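Local coordinates for protein-tyrosine-phosphatase PTP1 (Arabidopsis thaliana, PDB 6KRW) that removes phosphate from phosphotyrosine in proteins, dephosphorylating MAP kinases such as MPK6 and thereby tempering plant defence responses, at residues I233-S238 with T246-H251; I131-T136 with R217-R222; G18-K23 with D297-L302; H251-R256 with L265-T270. All coordinates share one frame; numbering follows the deposited sequence.

Interaction 1. Residues I233-S238 with T246-H251; sequences IIVHCS and TYCAIH
This is a buried, largely apolar contact at the heart of the catalytic domain, where Ile233 and Val235 of a central sheet strand meet Tyr247, Cys248 and His251 on one side of helix 242-259. The strand and helix segments run at 140° to each other, their axes 9.5 Å apart at closest approach. Val235 points toward the helix, and its CG2 lies 3.9 Å from Cys248 SG and 4.2 Å from Tyr247 CD2, which it approaches obliquely. With CG1 opposite the backbone N (chi1 -174°), CG2 lies beside that N and faces Cys248 SG. At the start of the strand, in one of two conformers of Ile233, CD1 comes within 3.6 Å of His251 CE1, the two side chains advancing from opposite directions. In protein tyrosine phosphatases this strand leads straight into the P-loop, the phosphate-binding turn with the nucleophilic cysteine, here Cys237, and the helix follows that loop; the contact thus packs together the two elements that flank the active site. One turn apart on the helix, Tyr247 OH and His251 ND1 share a nearly straight hydrogen bond of 2.7 Å. Ser104 bonds the other ring nitrogen, NE2, and with both nitrogens engaged the rotation of the His251 ring is probably fixed.

Interaction 2. Residues I131-T136 with R217-R222; sequences IIVMLT and REILKR
The parallel centre of the phosphatase sheet meets a covering helix here, Val133 of strand 131-134 and Leu135 just beyond its end resting against Ile219 of helix 214-223. Ile219 does all the touching from the helix, and its two branches divide the work. CG2 of Ile219 lies 4.2 Å from Val133 CG2 and just as far from CG1 of the same valine, so it sits against both prongs of the fork. With CG1 set beside the backbone N (chi1 -59°) and the chain extended beyond it, Ile219 reaches along the strand until its CD1 is 4.1 Å from Leu135 CD2. In this alpha/beta fold strand 131-134 is the parallel neighbour of the strand leading to the catalytic cysteine, and Leu135 also packs on Val235 there and on Tyr247 of helix 242-259. On helix 214-223 itself, Arg222 grips Glu218 side-on in a salt bridge: Arg222 NE donates to the anti lone pair of Glu218 OE2 at 3.0 Å, whereas NH1 meets the same oxygen from above the carboxylate plane. Glu218 OE1 is hydrogen-bonded to Thr175 OG1.

Interaction 3. Residues G18-K23 with D297-L302; sequences GVFRGK and DELEDL
Two flat groups of helix 7-24 face helix 285-303: the Arg21 guanidinium, which has Glu300 OE2 at its edge and near its plane, and the Phe20 ring, which Leu299 CD1 approaches obliquely. The contact is a helix-helix packing between the N-terminal and C-terminal helices of the chain, well away from the catalytic centre. Phe20 and Leu299 form its apolar part; they cross at about a right angle, with Phe20 CD2 4.0 Å from Leu299 CD1. Phe20 continues onto Thr253 and Ile257, and Leu299 onto Ile254, so both residues also pack on helix 242-259. Between Arg21 and Glu300, both partly exposed, the interaction becomes ionic. Arg21 leaves its helix with CG opposite the backbone N and then bends at chi3 (-82°), a turn that carries its end across to the neighbouring helix. There Arg21 NH2 donates to Glu300 OE2 over 2.7 Å at an N-H...O angle of 159°, a salt bridge reached on the anti side and somewhat out of the carboxylate plane. The guanidinium and carboxylate planes are 48° apart, and Arg21 NE, 3.5 Å from Glu300 OE2, does not bond to it directly. A water bridges that remaining distance: it accepts from Arg21 NE at 3.1 Å and donates to Glu300 OE2 at 2.6 Å.

Interaction 4. Residues H251-R256 with L265-T270; sequences HNTIQR and LDLAKT
Arg256 bends at chi3 (58°) and Thr270 holds OG1 beside its own backbone N (chi1 -63°), and these torsions bring guanidinium and hydroxyl together. The contact joins two helices consecutive in the chain, 242-259 and 267-277, within the helical part of the phosphatase domain. Arg256 NH1 donates to Thr270 OG1 over 2.9 Å, the hydroxyl oxygen lying 17° out of the guanidinium plane. Arg256 NH1 also donates to Asn252 OD1 at 2.9 Å, one turn back on its own helix. Beyond the segments, Arg256 NE forms a salt bridge with Asp261 and Arg256 NH2 bonds Ser263 OG, so the buried charge is held along much of its edge. Thr270 CG2 meanwhile packs 3.8 Å from Asn252 OD1. Farther along the interface, Leu267 CD1 touches Thr253 OG1 at 3.7 Å, the two side chains crossing nearly at right angles; that hydroxyl is also bonded to Ala249 O within its helix. Asp266 stands at the N-cap of the second helix, where OD1 accepts from Lys269 N. Two waters complete the polar seam. One donates to Thr253 OG1 and bonds Thr270 OG1; the other accepts from Arg256 NH2 at 2.9 Å, donates to Asp266 O and lies 2.8 Å from Thr270 OG1.

Overall arrangement
From the N terminus, helix 7-24 comes first, and its partner arrives only with the last helix: interaction 3 closes the longest loop and encloses the other three. Within it, interactions 2, 1 and 4 follow one another in series. The loop closed by interaction 2 holds strands 158-160, 163-172, 178-186 and 194-200; interaction 1 closes a short connection through the P-loop and the first turn of helix 242-259, and interaction 4 another into helix 267-277. Strands 131-134 and 233-236 are sheet neighbours, bonded through Ile234 O and Val133 N, while His251 belongs to interactions 1 and 4. Asp301 bridges interactions 3 and 2 through Arg217 and Lys221, tying helix 285-303 to helix 214-223.

Interaction 1. Residues I233-S238 with T246-H251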
loop_
_atom_site.group_PDB
_atom_site.type_symbol
_atom_site.label_atom_id
_atom_site.label_comp_id
_atom_site.label_asym_id
_atom_site.label_seq_id
_atom_site.Cartn_x
_atom_site.Cartn_y
_atom_site.Cartn_z
ATOM N N ILE A 233 5.390 -4.356 3.567
ATOM C CA ILE A 233 5.158 -4.109 2.118
ATOM C C ILE A 233 4.899 -2.625 1.928
ATOM O O ILE A 233 3.945 -2.102 2.506
ATOM C CB ILE A 233 3.982 -4.942 1.595
ATOM C CG1 ILE A 233 4.307 -6.430 1.669
ATOM C CG2 ILE A 233 3.569 -4.491 0.206
ATOM C CD1 ILE A 233 3.130 -7.307 1.409
ATOM N N ILE A 234 5.743 -1.963 1.158
ATOM C CA ILE A 234 5.487 -0.566 0.780
ATOM C C ILE A 234 4.356 -0.529 -0.223
ATOM O O ILE A 234 4.414 -1.257 -1.203
ATOM C CB ILE A 234 6.759 0.135 0.302
ATOM C CG1 ILE A 234 7.734 0.323 1.461
ATOM C CG2 ILE A 234 6.416 1.453 -0.342
ATOM C CD1 ILE A 234 9.125 0.748 1.022
ATOM N N VAL A 235 3.377 0.312 -0.004
ATOM C CA VAL A 235 2.289 0.569 -0.974
ATOM C C VAL A 235 2.191 2.054 -1.176
ATOM O O VAL A 235 2.122 2.798 -0.172
ATOM C CB VAL A 235 0.942 -0.048 -0.600
ATOM C CG1 VAL A 235 -0.065 0.130 -1.713
ATOM C CG2 VAL A 235 1.052 -1.498 -0.187
ATOM N N HIS A 236 2.248 2.513 -2.425
ATOM C CA HIS A 236 2.146 3.962 -2.657
ATOM C C HIS A 236 1.403 4.233 -3.957
ATOM O O HIS A 236 1.443 3.397 -4.885
ATOM C CB HIS A 236 3.506 4.642 -2.628
ATOM C CG HIS A 236 4.316 4.532 -3.888
ATOM N ND1 HIS A 236 4.168 5.455 -4.886
ATOM C CD2 HIS A 236 5.331 3.726 -4.210
ATOM C CE1 HIS A 236 5.032 5.153 -5.878
ATOM N NE2 HIS A 236 5.755 4.068 -5.493
ATOM N N CYS A 237 0.776 5.378 -4.029
ATOM C CA CYS A 237 0.217 5.917 -5.286
ATOM C C CYS A 237 0.756 7.338 -5.365
ATOM O O CYS A 237 1.974 7.499 -5.338
ATOM C CB CYS A 237 -1.310 5.790 -5.320
ATOM S SG CYS A 237 -2.167 6.343 -3.820
ATOM N N SER A 238 -0.106 8.323 -5.466
ATOM C CA SER A 238 0.387 9.707 -5.435
ATOM C C SER A 238 0.344 10.230 -3.987
ATOM O O SER A 238 1.391 10.606 -3.485
ATOM C CB SER A 238 -0.366 10.571 -6.377
ATOM O OG SER A 238 0.304 11.798 -6.498
ATOM N N THR A 246 -7.180 1.240 -0.843
ATOM C CA THR A 246 -8.011 0.215 -1.497
ATOM C C THR A 246 -7.178 -1.067 -1.636
ATOM O O THR A 246 -7.679 -2.119 -1.309
ATOM C CB THR A 246 -8.533 0.766 -2.830
ATOM O OG1 THR A 246 -9.230 1.998 -2.634
ATOM C CG2 THR A 246 -9.428 -0.213 -3.552
ATOM N N TYR A 247 -5.956 -0.983 -2.192
ATOM C CA TYR A 247 -5.122 -2.198 -2.336
ATOM C C TYR A 247 -4.911 -2.843 -0.956
ATOM O O TYR A 247 -5.086 -4.050 -0.782
ATOM C CB TYR A 247 -3.773 -1.935 -3.023
ATOM C CG TYR A 247 -3.022 -3.229 -3.052
ATOM C CD1 TYR A 247 -3.326 -4.196 -4.015
ATOM C CD2 TYR A 247 -2.105 -3.545 -2.077
ATOM C CE1 TYR A 247 -2.760 -5.446 -3.930
ATOM C CE2 TYR A 247 -1.529 -4.794 -1.987
ATOM C CZ TYR A 247 -1.853 -5.738 -2.939
ATOM O OH TYR A 247 -1.356 -6.963 -2.766
ATOM N N CYS A 248 -4.500 -2.043 0.019
ATOM C CA CYS A 248 -4.233 -2.589 1.385
ATOM C C CYS A 248 -5.496 -3.295 1.917
ATOM O O CYS A 248 -5.376 -4.337 2.537
ATOM C CB CYS A 248 -3.790 -1.484 2.330
ATOM S SG CYS A 248 -2.140 -0.845 1.970
ATOM N N ALA A 249 -6.680 -2.724 1.699
ATOM C CA ALA A 249 -7.927 -3.321 2.215
ATOM C C ALA A 249 -8.146 -4.697 1.597
ATOM O O ALA A 249 -8.568 -5.645 2.280
ATOM C CB ALA A 249 -9.100 -2.411 2.014
ATOM N N ILE A 250 -7.902 -4.823 0.289
ATOM C CA ILE A 250 -8.125 -6.138 -0.379
ATOM C C ILE A 250 -7.120 -7.152 0.167
ATOM O O ILE A 250 -7.513 -8.272 0.570
ATOM C CB ILE A 250 -8.020 -5.960 -1.904
ATOM C CG1 ILE A 250 -9.094 -5.005 -2.435
ATOM C CG2 ILE A 250 -8.032 -7.328 -2.603
ATOM C CD1 ILE A 250 -8.787 -4.422 -3.832
ATOM N N HIS A 251 -5.852 -6.786 0.180
ATOM C CA HIS A 251 -4.766 -7.684 0.632
ATOM C C HIS A 251 -4.987 -8.098 2.088
ATOM O O HIS A 251 -4.943 -9.289 2.424
ATOM C CB HIS A 251 -3.452 -6.951 0.401
ATOM C CG HIS A 251 -2.216 -7.689 0.743
ATOM N ND1 HIS A 251 -1.162 -7.752 -0.142
ATOM C CD2 HIS A 251 -1.818 -8.359 1.845
ATOM C CE1 HIS A 251 -0.162 -8.407 0.423
ATOM N NE2 HIS A 251 -0.545 -8.812 1.622
#

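Interaction 2. Residues I131-T136 with R217-R222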
loop_
_atom_site.group_PDB
_atom_site.type_symbol
_atom_site.label_atom_id
_atom_site.label_comp_id
_atom_site.label_asym_id
_atom_site.label_seq_id
_atom_site.Cartn_x
_atom_site.Cartn_y
_atom_site.Cartn_z
ATOM N N ILE A 131 9.155 -5.600 -0.755
ATOM C CA ILE A 131 8.201 -5.343 -1.873
ATOM C C ILE A 131 7.887 -3.859 -1.880
ATOM O O ILE A 131 7.597 -3.311 -0.813
ATOM C CB ILE A 131 6.899 -6.154 -1.704
ATOM C CG1 ILE A 131 7.167 -7.661 -1.637
ATOM C CG2 ILE A 131 5.870 -5.795 -2.773
ATOM C CD1 ILE A 131 7.683 -8.277 -2.869
ATOM N N ILE A 132 7.775 -3.281 -3.051
ATOM C CA ILE A 132 7.127 -1.989 -3.326
ATOM C C ILE A 132 5.993 -2.205 -4.314
ATOM O O ILE A 132 6.240 -2.722 -5.406
ATOM C CB ILE A 132 8.111 -0.948 -3.841
ATOM C CG1 ILE A 132 9.242 -0.692 -2.853
ATOM C CG2 ILE A 132 7.386 0.315 -4.210
ATOM C CD1 ILE A 132 10.434 0.047 -3.456
ATOM N N VAL A 133 4.800 -1.812 -3.939
ATOM C CA VAL A 133 3.590 -1.780 -4.777
ATOM C C VAL A 133 3.343 -0.343 -5.161
ATOM O O VAL A 133 3.034 0.497 -4.281
ATOM C CB VAL A 133 2.377 -2.442 -4.126
ATOM C CG1 VAL A 133 1.161 -2.369 -5.009
ATOM C CG2 VAL A 133 2.686 -3.853 -3.678
ATOM N N MET A 134 3.446 -0.076 -6.456
ATOM C CA MET A 134 3.257 1.276 -7.000
ATOM C C MET A 134 1.985 1.300 -7.838
ATOM O O MET A 134 1.943 0.582 -8.864
ATOM C CB MET A 134 4.457 1.629 -7.873
ATOM C CG MET A 134 4.352 2.976 -8.496
ATOM S SD MET A 134 5.865 3.396 -9.326
ATOM C CE MET A 134 5.410 5.030 -9.874
ATOM N N LEU A 135 0.994 2.123 -7.501
ATOM C CA LEU A 135 -0.361 2.093 -8.104
ATOM C C LEU A 135 -0.634 3.382 -8.864
ATOM O O LEU A 135 -1.774 3.772 -8.974
ATOM C CB LEU A 135 -1.386 1.884 -6.982
ATOM C CG LEU A 135 -1.177 0.613 -6.178
ATOM C CD1 LEU A 135 -2.085 0.634 -4.927
ATOM C CD2 LEU A 135 -1.416 -0.634 -7.003
ATOM N N THR A 136 0.397 3.991 -9.432
ATOM C CA THR A 136 0.202 5.254 -10.175
ATOM C C THR A 136 1.188 5.281 -11.355
ATOM O O THR A 136 2.190 4.626 -11.256
ATOM C CB THR A 136 0.452 6.473 -9.278
ATOM O OG1 THR A 136 0.195 7.726 -9.919
ATOM C CG2 THR A 136 1.844 6.498 -8.694
ATOM N N ARG A 217 -5.755 -8.139 -8.421
ATOM C CA ARG A 217 -5.702 -9.474 -7.781
ATOM C C ARG A 217 -4.405 -10.200 -8.149
ATOM O O ARG A 217 -3.917 -10.971 -7.318
ATOM C CB ARG A 217 -6.968 -10.264 -8.109
ATOM C CG ARG A 217 -8.182 -9.727 -7.369
ATOM C CD ARG A 217 -9.426 -10.563 -7.557
ATOM N NE ARG A 217 -9.764 -10.774 -8.948
ATOM C CZ ARG A 217 -9.593 -11.903 -9.620
ATOM N NH1 ARG A 217 -9.050 -12.960 -9.039
ATOM N NH2 ARG A 217 -9.980 -11.971 -10.877
ATOM N N GLU A 218 -3.849 -9.981 -9.344
ATOM C CA GLU A 218 -2.552 -10.618 -9.649
ATOM C C GLU A 218 -1.468 -10.100 -8.694
ATOM O O GLU A 218 -0.597 -10.888 -8.300
ATOM C CB GLU A 218 -2.192 -10.393 -11.114
ATOM C CG GLU A 218 -0.928 -11.131 -11.482
ATOM C CD GLU A 218 -0.542 -11.074 -12.949
ATOM O OE1 GLU A 218 -1.434 -11.089 -13.803
ATOM O OE2 GLU A 218 0.623 -10.861 -13.168
ATOM N N ILE A 219 -1.503 -8.819 -8.335
ATOM C CA ILE A 219 -0.512 -8.309 -7.340
ATOM C C ILE A 219 -0.649 -9.136 -6.058
ATOM O O ILE A 219 0.355 -9.636 -5.550
ATOM C CB ILE A 219 -0.728 -6.818 -7.062
ATOM C CG1 ILE A 219 -0.605 -5.961 -8.320
ATOM C CG2 ILE A 219 0.202 -6.345 -5.940
ATOM C CD1 ILE A 219 -0.976 -4.513 -8.130
ATOM N N LEU A 220 -1.874 -9.320 -5.576
ATOM C CA LEU A 220 -2.061 -10.097 -4.326
ATOM C C LEU A 220 -1.592 -11.537 -4.521
ATOM O O LEU A 220 -0.914 -12.089 -3.633
ATOM C CB LEU A 220 -3.536 -10.034 -3.916
ATOM C CG LEU A 220 -3.929 -10.936 -2.749
ATOM C CD1 LEU A 220 -3.099 -10.599 -1.507
ATOM C CD2 LEU A 220 -5.417 -10.796 -2.445
ATOM N N LYS A 221 -1.902 -12.132 -5.676
ATOM C CA LYS A 221 -1.498 -13.534 -5.922
ATOM C C LYS A 221 0.030 -13.659 -5.900
ATOM O O LYS A 221 0.537 -14.663 -5.337
ATOM C CB LYS A 221 -2.062 -13.999 -7.254
ATOM C CG LYS A 221 -3.569 -14.165 -7.267
ATOM C CD LYS A 221 -4.100 -14.548 -8.639
ATOM C CE LYS A 221 -5.616 -14.536 -8.706
ATOM N NZ LYS A 221 -6.222 -15.561 -7.822
ATOM N N ARG A 222 0.741 -12.676 -6.447
ATOM C CA ARG A 222 2.229 -12.731 -6.444
ATOM C C ARG A 222 2.774 -12.544 -5.025
ATOM O O ARG A 222 3.864 -13.022 -4.729
ATOM C CB ARG A 222 2.793 -11.685 -7.401
ATOM C CG ARG A 222 2.515 -12.016 -8.861
ATOM C CD ARG A 222 3.053 -10.958 -9.803
ATOM N NE ARG A 222 2.819 -11.372 -11.191
ATOM C CZ ARG A 222 3.531 -12.265 -11.846
ATOM N NH1 ARG A 222 3.210 -12.575 -13.097
ATOM N NH2 ARG A 222 4.556 -12.844 -11.244
#

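Interaction 3. Residues G18-K23 with D297-L302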
loop_
_atom_site.group_PDB
_atom_site.type_symbol
_atom_site.label_atom_id
_atom_site.label_comp_id
_atom_site.label_asym_id
_atom_site.label_seq_id
_atom_site.Cartn_x
_atom_site.Cartn_y
_atom_site.Cartn_z
ATOM N N GLY A 18 -19.973 -15.983 0.896
ATOM C CA GLY A 18 -21.429 -15.796 0.984
ATOM C C GLY A 18 -21.765 -14.422 1.525
ATOM O O GLY A 18 -22.733 -13.785 1.027
ATOM N N VAL A 19 -21.014 -13.958 2.526
ATOM C CA VAL A 19 -21.271 -12.618 3.103
ATOM C C VAL A 19 -20.938 -11.507 2.110
ATOM O O VAL A 19 -21.797 -10.649 1.868
ATOM C CB VAL A 19 -20.516 -12.466 4.433
ATOM C CG1 VAL A 19 -20.560 -11.022 4.878
ATOM C CG2 VAL A 19 -21.072 -13.435 5.475
ATOM N N PHE A 20 -19.741 -11.522 1.528
ATOM C CA PHE A 20 -19.334 -10.435 0.600
ATOM C C PHE A 20 -20.212 -10.449 -0.656
ATOM O O PHE A 20 -20.571 -9.374 -1.144
ATOM C CB PHE A 20 -17.843 -10.553 0.281
ATOM C CG PHE A 20 -16.959 -10.003 1.374
ATOM C CD1 PHE A 20 -16.676 -8.654 1.415
ATOM C CD2 PHE A 20 -16.357 -10.826 2.307
ATOM C CE1 PHE A 20 -15.835 -8.132 2.382
ATOM C CE2 PHE A 20 -15.548 -10.291 3.304
ATOM C CZ PHE A 20 -15.317 -8.947 3.361
ATOM N N ARG A 21 -20.547 -11.632 -1.152
ATOM C CA ARG A 21 -21.400 -11.721 -2.366
ATOM C C ARG A 21 -22.781 -11.158 -2.025
ATOM O O ARG A 21 -23.373 -10.452 -2.860
ATOM C CB ARG A 21 -21.460 -13.167 -2.862
ATOM C CG ARG A 21 -22.172 -13.346 -4.188
ATOM C CD ARG A 21 -22.197 -14.825 -4.529
ATOM N NE ARG A 21 -20.954 -15.270 -5.140
ATOM C CZ ARG A 21 -20.517 -16.527 -5.162
ATOM N NH1 ARG A 21 -21.197 -17.497 -4.574
ATOM N NH2 ARG A 21 -19.374 -16.806 -5.763
ATOM N N GLY A 22 -23.284 -11.457 -0.825
ATOM C CA GLY A 22 -24.583 -10.902 -0.417
ATOM C C GLY A 22 -24.532 -9.385 -0.371
ATOM O O GLY A 22 -25.538 -8.750 -0.716
ATOM N N LYS A 23 -23.410 -8.806 0.048
ATOM C CA LYS A 23 -23.249 -7.332 0.057
ATOM C C LYS A 23 -23.317 -6.776 -1.370
ATOM O O LYS A 23 -24.010 -5.785 -1.587
ATOM C CB LYS A 23 -21.940 -6.956 0.753
ATOM C CG LYS A 23 -21.899 -7.310 2.234
ATOM C CD LYS A 23 -22.630 -6.316 3.073
ATOM C CE LYS A 23 -22.532 -6.606 4.554
ATOM N NZ LYS A 23 -21.216 -6.186 5.079
ATOM N N ASP A 297 -14.160 -11.511 -6.025
ATOM C CA ASP A 297 -13.513 -12.188 -7.188
ATOM C C ASP A 297 -12.384 -13.080 -6.666
ATOM O O ASP A 297 -12.244 -14.217 -7.148
ATOM C CB ASP A 297 -12.989 -11.171 -8.195
ATOM C CG ASP A 297 -14.102 -10.465 -8.945
ATOM O OD1 ASP A 297 -15.269 -10.900 -8.810
ATOM O OD2 ASP A 297 -13.806 -9.447 -9.621
ATOM N N GLU A 298 -11.652 -12.599 -5.645
ATOM C CA GLU A 298 -10.515 -13.404 -5.158
ATOM C C GLU A 298 -11.033 -14.604 -4.367
ATOM O O GLU A 298 -10.457 -15.700 -4.481
ATOM C CB GLU A 298 -9.513 -12.563 -4.386
ATOM C CG GLU A 298 -8.253 -13.335 -4.072
ATOM C CD GLU A 298 -7.473 -13.809 -5.280
ATOM O OE1 GLU A 298 -7.733 -13.291 -6.364
ATOM O OE2 GLU A 298 -6.603 -14.658 -5.102
ATOM N N LEU A 299 -12.052 -14.406 -3.535
ATOM C CA LEU A 299 -12.655 -15.533 -2.777
ATOM C C LEU A 299 -13.237 -16.582 -3.739
ATOM O O LEU A 299 -13.177 -17.774 -3.386
ATOM C CB LEU A 299 -13.728 -15.015 -1.821
ATOM C CG LEU A 299 -13.204 -14.246 -0.606
ATOM C CD1 LEU A 299 -14.336 -13.595 0.166
ATOM C CD2 LEU A 299 -12.384 -15.164 0.304
ATOM N N GLU A 300 -13.741 -16.181 -4.911
ATOM C CA GLU A 300 -14.227 -17.154 -5.924
ATOM C C GLU A 300 -13.044 -17.963 -6.468
ATOM O O GLU A 300 -13.200 -19.196 -6.590
ATOM C CB GLU A 300 -14.980 -16.434 -7.035
ATOM C CG GLU A 300 -16.343 -15.971 -6.619
ATOM C CD GLU A 300 -17.101 -15.142 -7.644
ATOM O OE1 GLU A 300 -16.501 -14.735 -8.690
ATOM O OE2 GLU A 300 -18.319 -14.933 -7.407
ATOM N N ASP A 301 -11.904 -17.317 -6.724
ATOM C CA ASP A 301 -10.681 -18.033 -7.171
ATOM C C ASP A 301 -10.222 -19.003 -6.083
ATOM O O ASP A 301 -9.915 -20.158 -6.419
ATOM C CB ASP A 301 -9.549 -17.064 -7.477
ATOM C CG ASP A 301 -9.621 -16.467 -8.859
ATOM O OD1 ASP A 301 -10.566 -16.794 -9.590
ATOM O OD2 ASP A 301 -8.729 -15.680 -9.183
ATOM N N LEU A 302 -10.213 -18.555 -4.823
ATOM C CA LEU A 302 -9.638 -19.369 -3.720
ATOM C C LEU A 302 -10.512 -20.607 -3.487
ATOM O O LEU A 302 -9.968 -21.634 -3.047
ATOM C CB LEU A 302 -9.507 -18.518 -2.452
ATOM C CG LEU A 302 -8.403 -17.462 -2.491
ATOM C CD1 LEU A 302 -8.607 -16.419 -1.400
ATOM C CD2 LEU A 302 -7.023 -18.107 -2.387
HETATM O O HOH W 1 -20.284 -13.247 -7.420
#

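Interaction 4. Residues H251-R256 with L265-T270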
loop_
_atom_site.group_PDB
_atom_site.type_symbol
_atom_site.label_atom_id
_atom_site.label_comp_id
_atom_site.label_asym_id
_atom_site.label_seq_id
_atom_site.Cartn_x
_atom_site.Cartn_y
_atom_site.Cartn_z
ATOM N N HIS A 251 -5.852 -6.786 0.180
ATOM C CA HIS A 251 -4.766 -7.684 0.632
ATOM C C HIS A 251 -4.987 -8.098 2.088
ATOM O O HIS A 251 -4.943 -9.289 2.424
ATOM C CB HIS A 251 -3.452 -6.951 0.401
ATOM C CG HIS A 251 -2.216 -7.689 0.743
ATOM N ND1 HIS A 251 -1.162 -7.752 -0.142
ATOM C CD2 HIS A 251 -1.818 -8.359 1.845
ATOM C CE1 HIS A 251 -0.162 -8.407 0.423
ATOM N NE2 HIS A 251 -0.545 -8.812 1.622
ATOM N N ASN A 252 -5.276 -7.115 2.921
ATOM C CA ASN A 252 -5.429 -7.377 4.365
ATOM C C ASN A 252 -6.671 -8.232 4.624
ATOM O O ASN A 252 -6.633 -9.157 5.474
ATOM C CB ASN A 252 -5.543 -6.030 5.056
ATOM C CG ASN A 252 -5.638 -6.131 6.571
ATOM O OD1 ASN A 252 -6.689 -5.785 7.136
ATOM N ND2 ASN A 252 -4.570 -6.593 7.192
ATOM N N THR A 253 -7.770 -7.957 3.926
ATOM C CA THR A 253 -9.016 -8.701 4.167
ATOM C C THR A 253 -8.794 -10.171 3.829
ATOM O O THR A 253 -9.215 -11.059 4.585
ATOM C CB THR A 253 -10.182 -8.095 3.386
ATOM O OG1 THR A 253 -10.401 -6.754 3.872
ATOM C CG2 THR A 253 -11.433 -8.932 3.520
ATOM N N ILE A 254 -8.268 -10.435 2.630
ATOM C CA ILE A 254 -8.057 -11.847 2.214
ATOM C C ILE A 254 -7.132 -12.563 3.202
ATOM O O ILE A 254 -7.472 -13.676 3.626
ATOM C CB ILE A 254 -7.553 -11.891 0.764
ATOM C CG1 ILE A 254 -8.629 -11.372 -0.191
ATOM C CG2 ILE A 254 -7.051 -13.283 0.413
ATOM C CD1 ILE A 254 -9.828 -12.252 -0.343
ATOM N N GLN A 255 -6.016 -11.939 3.581
ATOM C CA GLN A 255 -5.083 -12.607 4.526
ATOM C C GLN A 255 -5.789 -12.901 5.843
ATOM O O GLN A 255 -5.535 -13.959 6.441
ATOM C CB GLN A 255 -3.856 -11.749 4.756
ATOM C CG GLN A 255 -2.908 -11.781 3.584
ATOM C CD GLN A 255 -1.584 -11.133 3.870
ATOM O OE1 GLN A 255 -1.522 -10.137 4.593
ATOM N NE2 GLN A 255 -0.518 -11.684 3.289
ATOM N N ARG A 256 -6.574 -11.954 6.330
ATOM C CA ARG A 256 -7.223 -12.154 7.650
ATOM C C ARG A 256 -8.297 -13.244 7.565
ATOM O O ARG A 256 -8.437 -14.007 8.514
ATOM C CB ARG A 256 -7.758 -10.814 8.154
ATOM C CG ARG A 256 -6.647 -9.921 8.695
ATOM C CD ARG A 256 -7.088 -8.493 8.866
ATOM N NE ARG A 256 -8.242 -8.368 9.753
ATOM C CZ ARG A 256 -9.143 -7.411 9.659
ATOM N NH1 ARG A 256 -8.970 -6.425 8.796
ATOM N NH2 ARG A 256 -10.175 -7.388 10.505
ATOM N N LEU A 265 -14.692 -9.816 7.961
ATOM C CA LEU A 265 -15.965 -9.735 7.205
ATOM C C LEU A 265 -16.551 -8.334 7.282
ATOM O O LEU A 265 -17.419 -8.018 6.472
ATOM C CB LEU A 265 -16.960 -10.789 7.688
ATOM C CG LEU A 265 -16.894 -12.110 6.924
ATOM C CD1 LEU A 265 -15.522 -12.752 6.998
ATOM C CD2 LEU A 265 -17.947 -13.061 7.439
ATOM N N ASP A 266 -16.109 -7.525 8.237
ATOM C CA ASP A 266 -16.607 -6.141 8.370
ATOM C C ASP A 266 -15.596 -5.223 7.692
ATOM O O ASP A 266 -14.670 -4.707 8.330
ATOM C CB ASP A 266 -16.850 -5.848 9.846
ATOM C CG ASP A 266 -17.560 -4.542 10.115
ATOM O OD1 ASP A 266 -17.619 -3.700 9.237
ATOM O OD2 ASP A 266 -18.030 -4.367 11.244
ATOM N N LEU A 267 -15.796 -5.032 6.383
ATOM C CA LEU A 267 -14.844 -4.190 5.635
ATOM C C LEU A 267 -14.918 -2.732 6.116
ATOM O O LEU A 267 -13.891 -2.039 6.133
ATOM C CB LEU A 267 -15.140 -4.291 4.129
ATOM C CG LEU A 267 -14.223 -3.465 3.246
ATOM C CD1 LEU A 267 -12.787 -3.933 3.340
ATOM C CD2 LEU A 267 -14.702 -3.535 1.820
ATOM N N ALA A 268 -16.107 -2.269 6.522
ATOM C CA ALA A 268 -16.206 -0.875 7.007
ATOM C C ALA A 268 -15.328 -0.706 8.259
ATOM O O ALA A 268 -14.654 0.321 8.389
ATOM C CB ALA A 268 -17.633 -0.508 7.309
ATOM N N LYS A 269 -15.339 -1.704 9.132
ATOM C CA LYS A 269 -14.481 -1.652 10.342
ATOM C C LYS A 269 -13.003 -1.647 9.963
ATOM O O LYS A 269 -12.201 -0.882 10.525
ATOM C CB LYS A 269 -14.843 -2.830 11.233
ATOM C CG LYS A 269 -14.174 -2.830 12.590
ATOM C CD LYS A 269 -14.605 -4.010 13.444
ATOM C CE LYS A 269 -14.223 -3.886 14.897
ATOM N NZ LYS A 269 -12.774 -4.100 15.078
ATOM N N THR A 270 -12.627 -2.444 8.946
ATOM C CA THR A 270 -11.229 -2.433 8.478
ATOM C C THR A 270 -10.851 -1.056 7.958
ATOM O O THR A 270 -9.761 -0.570 8.253
ATOM C CB THR A 270 -11.023 -3.513 7.411
ATOM O OG1 THR A 270 -11.257 -4.779 8.009
ATOM C CG2 THR A 270 -9.625 -3.440 6.819
HETATM O O HOH W 2 -12.112 -6.344 6.054
HETATM O O HOH W 3 -12.431 -5.503 10.502
#